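Local coordinates for mundticin KS immunity protein (Enterococcus mundtii, PDB 2ZRR) that contributes to the self-protection of the bacteriocin-producing bacterium, probably guarding it against its own mundticin KS, at residues D31-R34 / K35-E38; S63-K66 / K67-E71; L77-S80 / R81-I84. One frame throughout, in Å; residues are numbered along the deposited sequence.

Contact 1: D31-R34 / K35-E38; sequences DDRR and KKAE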
loop_
_atom_site.group_PDB
_atom_site.type_symbol
_atom_site.label_atom_id
_atom_site.label_comp_id
_atom_site.label_asym_id
_atom_site.label_seq_id
_atom_site.Cartn_x
_atom_site.Cartn_y
_atom_site.Cartn_z
ATOM N N ASP A 31 15.582 11.159 7.061
ATOM C CA ASP A 31 14.419 10.875 6.225
ATOM C C ASP A 31 14.550 9.555 5.479
ATOM O O ASP A 31 15.381 9.407 4.576
ATOM C CB ASP A 31 14.196 12.003 5.214
ATOM C CG ASP A 31 12.928 11.817 4.387
ATOM O OD1 ASP A 31 12.650 12.698 3.550
ATOM O OD2 ASP A 31 12.211 10.806 4.570
ATOM N N ASP A 32 13.730 8.591 5.879
ATOM C CA ASP A 32 13.704 7.295 5.232
ATOM C C ASP A 32 12.248 6.933 5.061
ATOM O O ASP A 32 11.852 5.785 5.227
ATOM C CB ASP A 32 14.436 6.231 6.056
ATOM C CG ASP A 32 13.973 6.173 7.486
ATOM O OD1 ASP A 32 14.743 5.676 8.329
ATOM O OD2 ASP A 32 12.841 6.622 7.773
ATOM N N ARG A 33 11.450 7.945 4.742
ATOM C CA ARG A 33 10.025 7.754 4.509
ATOM C C ARG A 33 9.828 6.807 3.327
ATOM O O ARG A 33 8.876 6.022 3.313
ATOM C CB ARG A 33 9.353 9.078 4.159
ATOM C CG ARG A 33 9.140 10.023 5.310
ATOM C CD ARG A 33 8.649 11.361 4.754
ATOM N NE ARG A 33 9.698 12.067 4.015
ATOM C CZ ARG A 33 9.479 13.058 3.153
ATOM N NH1 ARG A 33 8.244 13.472 2.911
ATOM N NH2 ARG A 33 10.497 13.646 2.542
ATOM N N ARG A 34 10.712 6.917 2.329
ATOM C CA ARG A 34 10.638 6.068 1.137
ATOM C C ARG A 34 10.961 4.636 1.533
ATOM O O ARG A 34 10.205 3.719 1.217
ATOM C CB ARG A 34 11.616 6.542 0.053
ATOM C CG ARG A 34 11.326 5.936 -1.338
ATOM C CD ARG A 34 12.143 6.595 -2.456
ATOM N NE ARG A 34 11.800 8.006 -2.582
ATOM C CZ ARG A 34 10.741 8.472 -3.241
ATOM N NH1 ARG A 34 9.908 7.638 -3.849
ATOM N NH2 ARG A 34 10.498 9.776 -3.252
ATOM N N LYS A 35 12.084 4.438 2.218
ATOM C CA LYS A 35 12.443 3.098 2.675
ATOM C C LYS A 35 11.326 2.547 3.590
ATOM O O LYS A 35 10.886 1.407 3.435
ATOM C CB LYS A 35 13.769 3.141 3.426
ATOM C CG LYS A 35 14.293 1.770 3.829
ATOM C CD LYS A 35 15.002 1.824 5.183
ATOM C CE LYS A 35 16.356 2.531 5.091
ATOM N NZ LYS A 35 17.496 1.577 4.899
ATOM N N LYS A 36 10.851 3.369 4.521
ATOM C CA LYS A 36 9.785 2.965 5.436
ATOM C C LYS A 36 8.533 2.578 4.675
ATOM O O LYS A 36 7.954 1.521 4.924
ATOM C CB LYS A 36 9.442 4.110 6.393
ATOM C CG LYS A 36 9.813 3.869 7.842
ATOM C CD LYS A 36 9.320 5.010 8.744
ATOM C CE LYS A 36 10.438 5.990 9.103
ATOM N NZ LYS A 36 10.254 7.316 8.437
ATOM N N ALA A 37 8.096 3.440 3.755
ATOM C CA ALA A 37 6.896 3.160 2.961
ATOM C C ALA A 37 7.031 1.846 2.169
ATOM O O ALA A 37 6.106 1.027 2.133
ATOM C CB ALA A 37 6.612 4.322 2.017
ATOM N N GLU A 38 8.185 1.640 1.542
ATOM C CA GLU A 38 8.422 0.421 0.775
ATOM C C GLU A 38 8.401 -0.828 1.674
ATOM O O GLU A 38 7.830 -1.860 1.314
ATOM C CB GLU A 38 9.764 0.528 0.052
ATOM C CG GLU A 38 9.731 1.380 -1.195
ATOM C CD GLU A 38 11.106 1.811 -1.630
ATOM O OE1 GLU A 38 12.100 1.231 -1.158
ATOM O OE2 GLU A 38 11.202 2.739 -2.457
#
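Lys36, Ala37 and Glu38 give their backbone N-H groups to the carbonyls of Asp32, Arg33 and Arg34, the opening i to i+4 bonds of helix 33-48; Lys36 N to Asp32 O spans 2.7 Å. Lys36 bends back along the helix start, its chain turning at the last two torsions. This brings Lys36 NZ to 2.8 Å from Asp32 OD2 in a salt bridge whose hydrogen bond is weak; that oxygen is less surely placed. Asp32 is the N-cap residue, but its carboxylate makes no capping bond.

One residue earlier, Asp31 forms an Asx turn: its OD2 accepts from Arg33 N at 3.0 Å. Arg33 grips the same carboxylate side-on. Arg33 NE meets Asp31 OD2 at 2.9 Å and Arg33 NH2 meets Asp31 OD1 at 2.6 Å. Both oxygens lie in the guanidinium plane and are met on their syn sides, though the donors are tilted out of the carboxylate plane. OD2 thus takes two N-H groups, which fixes the carboxylate.

Glu38 folds over the carbonyl of Arg34. Glu38 OE2 lies 3.4 Å from Arg34 CG. The Arg34 guanidinium bonds to Leu68 O and Thr73 O, tying the helix start to the end of helix 55-70.

Contact 2: S63-K66 / K67-E71; sequences SYLK and KLKNE
Lys67 reaches back along helix 55-70 to Ser63 and Tyr64, and its ammonium group serves both. The polar contact is with Ser63: Lys67 NZ donates to Ser63 OG at 2.6 Å. Ser63 holds OG anti to its backbone N (chi1 160°), where the lysine can meet it.

The aromatic contact is with Tyr64. Lys67 is extended as far as CE and turns only at its last torsion (90°). Lys67 NZ therefore lies over the face of the Tyr64 ring, 4.1 Å from its centroid and 18° off the normal, a cation-pi interaction. Lys67 CD lies over the ring too, offset toward the rim, and makes a CH-pi contact; its nearest ring atom is Tyr64 CE2, at 3.8 Å. The Tyr64 hydroxyl is bonded to Glu85 of helix 75-90, so the ring bridges two helices of the antiparallel four-helix bundle.

The remaining side-chain contacts are packing. Lys69 crosses Leu65 and sets its ammonium nitrogen against the leucine, Lys69 NZ lying 3.2 Å from Leu65 CD1. Leu65 and Leu68 both pack on Ile41 of helix 33-48.

Backbone bonds complete the turn. Leu68 N donates to Tyr64 O at 2.8 Å, and Asn70 N to Lys66 O at the same length, near the end of the helix. Glu71 then leaves helical geometry, and its OE1 bonds to Thr73.

Lys66 NZ lies 4.2 Å from Lys67 NZ, a pair of like charges. The Ser63 hydroxyl and the pi face of Tyr64 probably help to offset this repulsion on the Lys67 side.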
loop_
_atom_site.group_PDB
_atom_site.type_symbol
_atom_site.label_atom_id
_atom_site.label_comp_id
_atom_site.label_asym_id
_atom_site.label_seq_id
_atom_site.Cartn_x
_atom_site.Cartn_y
_atom_site.Cartn_z
ATOM N N SER A 63 1.817 -2.013 -7.432
ATOM C CA SER A 63 2.040 -0.900 -8.342
ATOM C C SER A 63 2.749 0.274 -7.658
ATOM O O SER A 63 3.692 0.848 -8.213
ATOM C CB SER A 63 0.711 -0.425 -8.929
ATOM O OG SER A 63 0.834 0.897 -9.437
ATOM N N TYR A 64 2.311 0.636 -6.454
ATOM C CA TYR A 64 2.942 1.754 -5.770
ATOM C C TYR A 64 4.323 1.450 -5.228
ATOM O O TYR A 64 5.143 2.360 -5.064
ATOM C CB TYR A 64 2.019 2.294 -4.686
ATOM C CG TYR A 64 1.056 3.271 -5.288
ATOM C CD1 TYR A 64 -0.138 2.833 -5.857
ATOM C CD2 TYR A 64 1.381 4.625 -5.388
ATOM C CE1 TYR A 64 -0.987 3.719 -6.516
ATOM C CE2 TYR A 64 0.545 5.521 -6.045
ATOM C CZ TYR A 64 -0.640 5.063 -6.612
ATOM O OH TYR A 64 -1.473 5.947 -7.278
ATOM N N LEU A 65 4.601 0.173 -4.974
ATOM C CA LEU A 65 5.921 -0.196 -4.497
ATOM C C LEU A 65 6.922 0.139 -5.609
ATOM O O LEU A 65 7.983 0.713 -5.348
ATOM C CB LEU A 65 5.975 -1.686 -4.152
ATOM C CG LEU A 65 7.367 -2.239 -3.823
ATOM C CD1 LEU A 65 7.959 -1.523 -2.619
ATOM C CD2 LEU A 65 7.257 -3.728 -3.558
ATOM N N LYS A 66 6.589 -0.194 -6.854
ATOM C CA LYS A 66 7.512 0.125 -7.942
ATOM C C LYS A 66 7.575 1.636 -8.186
ATOM O O LYS A 66 8.640 2.177 -8.486
ATOM C CB LYS A 66 7.129 -0.609 -9.234
ATOM C CG LYS A 66 5.665 -0.632 -9.534
ATOM C CD LYS A 66 5.436 -0.918 -11.006
ATOM C CE LYS A 66 4.635 0.198 -11.667
ATOM N NZ LYS A 66 4.593 1.433 -10.824
ATOM N N LYS A 67 6.444 2.322 -8.052
ATOM C CA LYS A 67 6.430 3.777 -8.233
ATOM C C LYS A 67 7.351 4.427 -7.214
ATOM O O LYS A 67 8.041 5.394 -7.532
ATOM C CB LYS A 67 5.024 4.346 -8.049
ATOM C CG LYS A 67 4.104 4.156 -9.235
ATOM C CD LYS A 67 2.785 4.875 -9.013
ATOM C CE LYS A 67 1.816 4.624 -10.159
ATOM N NZ LYS A 67 0.972 3.423 -9.924
ATOM N N LEU A 68 7.358 3.889 -5.990
ATOM C CA LEU A 68 8.205 4.414 -4.910
ATOM C C LEU A 68 9.694 4.280 -5.235
ATOM O O LEU A 68 10.493 5.186 -4.991
ATOM C CB LEU A 68 7.903 3.678 -3.593
ATOM C CG LEU A 68 6.660 4.134 -2.837
ATOM C CD1 LEU A 68 6.337 3.146 -1.734
ATOM C CD2 LEU A 68 6.900 5.518 -2.248
ATOM N N LYS A 69 10.071 3.138 -5.789
ATOM C CA LYS A 69 11.462 2.903 -6.122
ATOM C C LYS A 69 11.937 3.546 -7.417
ATOM O O LYS A 69 13.089 3.962 -7.506
ATOM C CB LYS A 69 11.717 1.404 -6.197
ATOM C CG LYS A 69 10.945 0.617 -5.166
ATOM C CD LYS A 69 11.108 -0.868 -5.397
ATOM C CE LYS A 69 11.847 -1.532 -4.269
ATOM N NZ LYS A 69 10.920 -2.459 -3.569
ATOM N N ASN A 70 11.059 3.644 -8.414
ATOM C CA ASN A 70 11.454 4.194 -9.715
ATOM C C ASN A 70 11.099 5.638 -10.065
ATOM O O ASN A 70 11.875 6.299 -10.756
ATOM C CB ASN A 70 10.923 3.294 -10.822
ATOM C CG ASN A 70 11.323 1.846 -10.639
ATOM O OD1 ASN A 70 12.427 1.543 -10.201
ATOM N ND2 ASN A 70 10.421 0.943 -10.987
ATOM N N GLU A 71 9.943 6.118 -9.608
ATOM C CA GLU A 71 9.484 7.484 -9.903
ATOM C C GLU A 71 10.261 8.588 -9.181
ATOM O O GLU A 71 10.605 8.449 -8.019
ATOM C CB GLU A 71 8.002 7.611 -9.558
ATOM C CG GLU A 71 7.054 7.488 -10.740
ATOM C CD GLU A 71 5.591 7.590 -10.331
ATOM O OE1 GLU A 71 5.275 8.322 -9.363
ATOM O OE2 GLU A 71 4.746 6.935 -10.976
#

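Contact 3: L77-S80 / R81-I84; sequences LVLS and RMNI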
loop_
_atom_site.group_PDB
_atom_site.type_symbol
_atom_site.label_atom_id
_atom_site.label_comp_id
_atom_site.label_asym_id
_atom_site.label_seq_id
_atom_site.Cartn_x
_atom_site.Cartn_y
_atom_site.Cartn_z
ATOM N N LEU A 77 3.360 12.826 -2.470
ATOM C CA LEU A 77 2.594 12.862 -3.718
ATOM C C LEU A 77 2.131 11.473 -4.152
ATOM O O LEU A 77 0.955 11.273 -4.480
ATOM C CB LEU A 77 3.430 13.477 -4.843
ATOM C CG LEU A 77 2.897 13.219 -6.258
ATOM C CD1 LEU A 77 1.451 13.677 -6.359
ATOM C CD2 LEU A 77 3.760 13.951 -7.263
ATOM N N VAL A 78 3.067 10.520 -4.151
ATOM C CA VAL A 78 2.791 9.135 -4.544
ATOM C C VAL A 78 1.788 8.463 -3.623
ATOM O O VAL A 78 0.861 7.806 -4.084
ATOM C CB VAL A 78 4.088 8.283 -4.548
ATOM C CG1 VAL A 78 3.744 6.807 -4.438
ATOM C CG2 VAL A 78 4.870 8.524 -5.821
ATOM N N LEU A 79 1.985 8.633 -2.319
ATOM C CA LEU A 79 1.108 8.038 -1.317
ATOM C C LEU A 79 -0.276 8.662 -1.255
ATOM O O LEU A 79 -1.248 7.985 -0.930
ATOM C CB LEU A 79 1.758 8.121 0.055
ATOM C CG LEU A 79 2.919 7.152 0.227
ATOM C CD1 LEU A 79 3.651 7.450 1.516
ATOM C CD2 LEU A 79 2.381 5.735 0.205
ATOM N N SER A 80 -0.368 9.954 -1.537
ATOM C CA SER A 80 -1.663 10.623 -1.527
ATOM C C SER A 80 -2.512 10.044 -2.664
ATOM O O SER A 80 -3.725 9.851 -2.523
ATOM C CB SER A 80 -1.477 12.131 -1.721
ATOM O OG SER A 80 -0.615 12.668 -0.731
ATOM N N ARG A 81 -1.853 9.761 -3.786
ATOM C CA ARG A 81 -2.510 9.190 -4.961
ATOM C C ARG A 81 -2.865 7.723 -4.702
ATOM O O ARG A 81 -3.887 7.217 -5.174
ATOM C CB ARG A 81 -1.584 9.313 -6.182
ATOM C CG ARG A 81 -1.496 10.743 -6.726
ATOM C CD ARG A 81 -0.358 10.959 -7.724
ATOM N NE ARG A 81 -0.527 12.225 -8.442
ATOM C CZ ARG A 81 0.329 12.727 -9.331
ATOM N NH1 ARG A 81 1.444 12.081 -9.639
ATOM N NH2 ARG A 81 0.065 13.888 -9.914
ATOM N N MET A 82 -2.017 7.052 -3.931
ATOM C CA MET A 82 -2.227 5.652 -3.600
ATOM C C MET A 82 -3.356 5.519 -2.606
ATOM O O MET A 82 -4.183 4.620 -2.708
ATOM C CB MET A 82 -0.958 5.060 -2.998
ATOM C CG MET A 82 -1.171 3.719 -2.319
ATOM S SD MET A 82 0.295 3.160 -1.437
ATOM C CE MET A 82 -0.051 1.413 -1.330
ATOM N N ASN A 83 -3.367 6.419 -1.632
ATOM C CA ASN A 83 -4.388 6.425 -0.597
ATOM C C ASN A 83 -5.753 6.346 -1.256
ATOM O O ASN A 83 -6.631 5.607 -0.812
ATOM C CB ASN A 83 -4.273 7.709 0.231
ATOM C CG ASN A 83 -5.370 7.839 1.272
ATOM O OD1 ASN A 83 -5.963 6.846 1.703
ATOM N ND2 ASN A 83 -5.644 9.074 1.686
ATOM N N ILE A 84 -5.925 7.109 -2.327
ATOM C CA ILE A 84 -7.184 7.115 -3.044
ATOM C C ILE A 84 -7.433 5.743 -3.667
ATOM O O ILE A 84 -8.508 5.159 -3.512
ATOM C CB ILE A 84 -7.166 8.192 -4.141
ATOM C CG1 ILE A 84 -7.107 9.576 -3.494
ATOM C CG2 ILE A 84 -8.400 8.070 -5.025
ATOM C CD1 ILE A 84 -8.196 9.820 -2.457
#
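Arg81 lies back over Leu77, one turn earlier on helix 75-90 of the antiparallel four-helix bundle. Its CB starts beside two backbone oxygens, those of Leu77 and Val78. CG is anti to the carbonyl carbon of its own residue (chi1 -74°), which sends the chain back toward the start of the helix. Arg81 CG comes to 3.4 Å from Leu77 O. CD stays near that oxygen and also meets Leu77 CD1. Arg81 NE comes to 3.2 Å from Leu77 CD1, and CZ is almost as near. Arg81 NH1 lies near both methyls of Leu77, and Arg81 NH2 closes the chain 3.8 Å from Leu77 CD1. The chain runs extended from CG to NE and carries the guanidinium across the leucine. CD1 sits over one face of that group, offset toward its rim. This is van der Waals packing of a methyl on a flat cation. Arg81 also touches Tyr64 of helix 55-70.

Leu79, Met82 and Val78 are the buried residues here. Leu79 and Met82 lie side by side and point the same way. Both pack on Leu108 of helix 99-109, and Met82 also meets Leu61 and Tyr64. Val78 packs against Tyr64 and Glu71.

Three i to i+4 backbone bonds join the segments. Asn83 N to Leu79 O is the shortest, at 2.7 Å; Arg81 N to Leu77 O is long, at 3.3 Å. Ser80 OG bonds to Pro76 O, one turn earlier. In the buried pair, Met82 SD lies 3.7 Å from Leu79 CD2.

Overall arrangement
All three contacts are local, each within one helix: 33-48 for contact 1, 55-70 for contact 2 and 75-90 for contact 3. Contact 1 is at the surface, and its side-chain bonds are ionic. Contacts 2 and 3 are partly buried. Contact 2 mixes lysine charge with an aromatic face, while contact 3 lays an arginine on a leucine outside and buries apolar groups within. Contacts 1 and 2 touch through Arg34 and through Glu38, which packs on Leu65. Contacts 2 and 3 meet round Tyr64, whose CE2 and CD2 pack on Val78 and Met82. Contacts 1 and 3 do not touch, though their nearest atoms are about 4 Å apart.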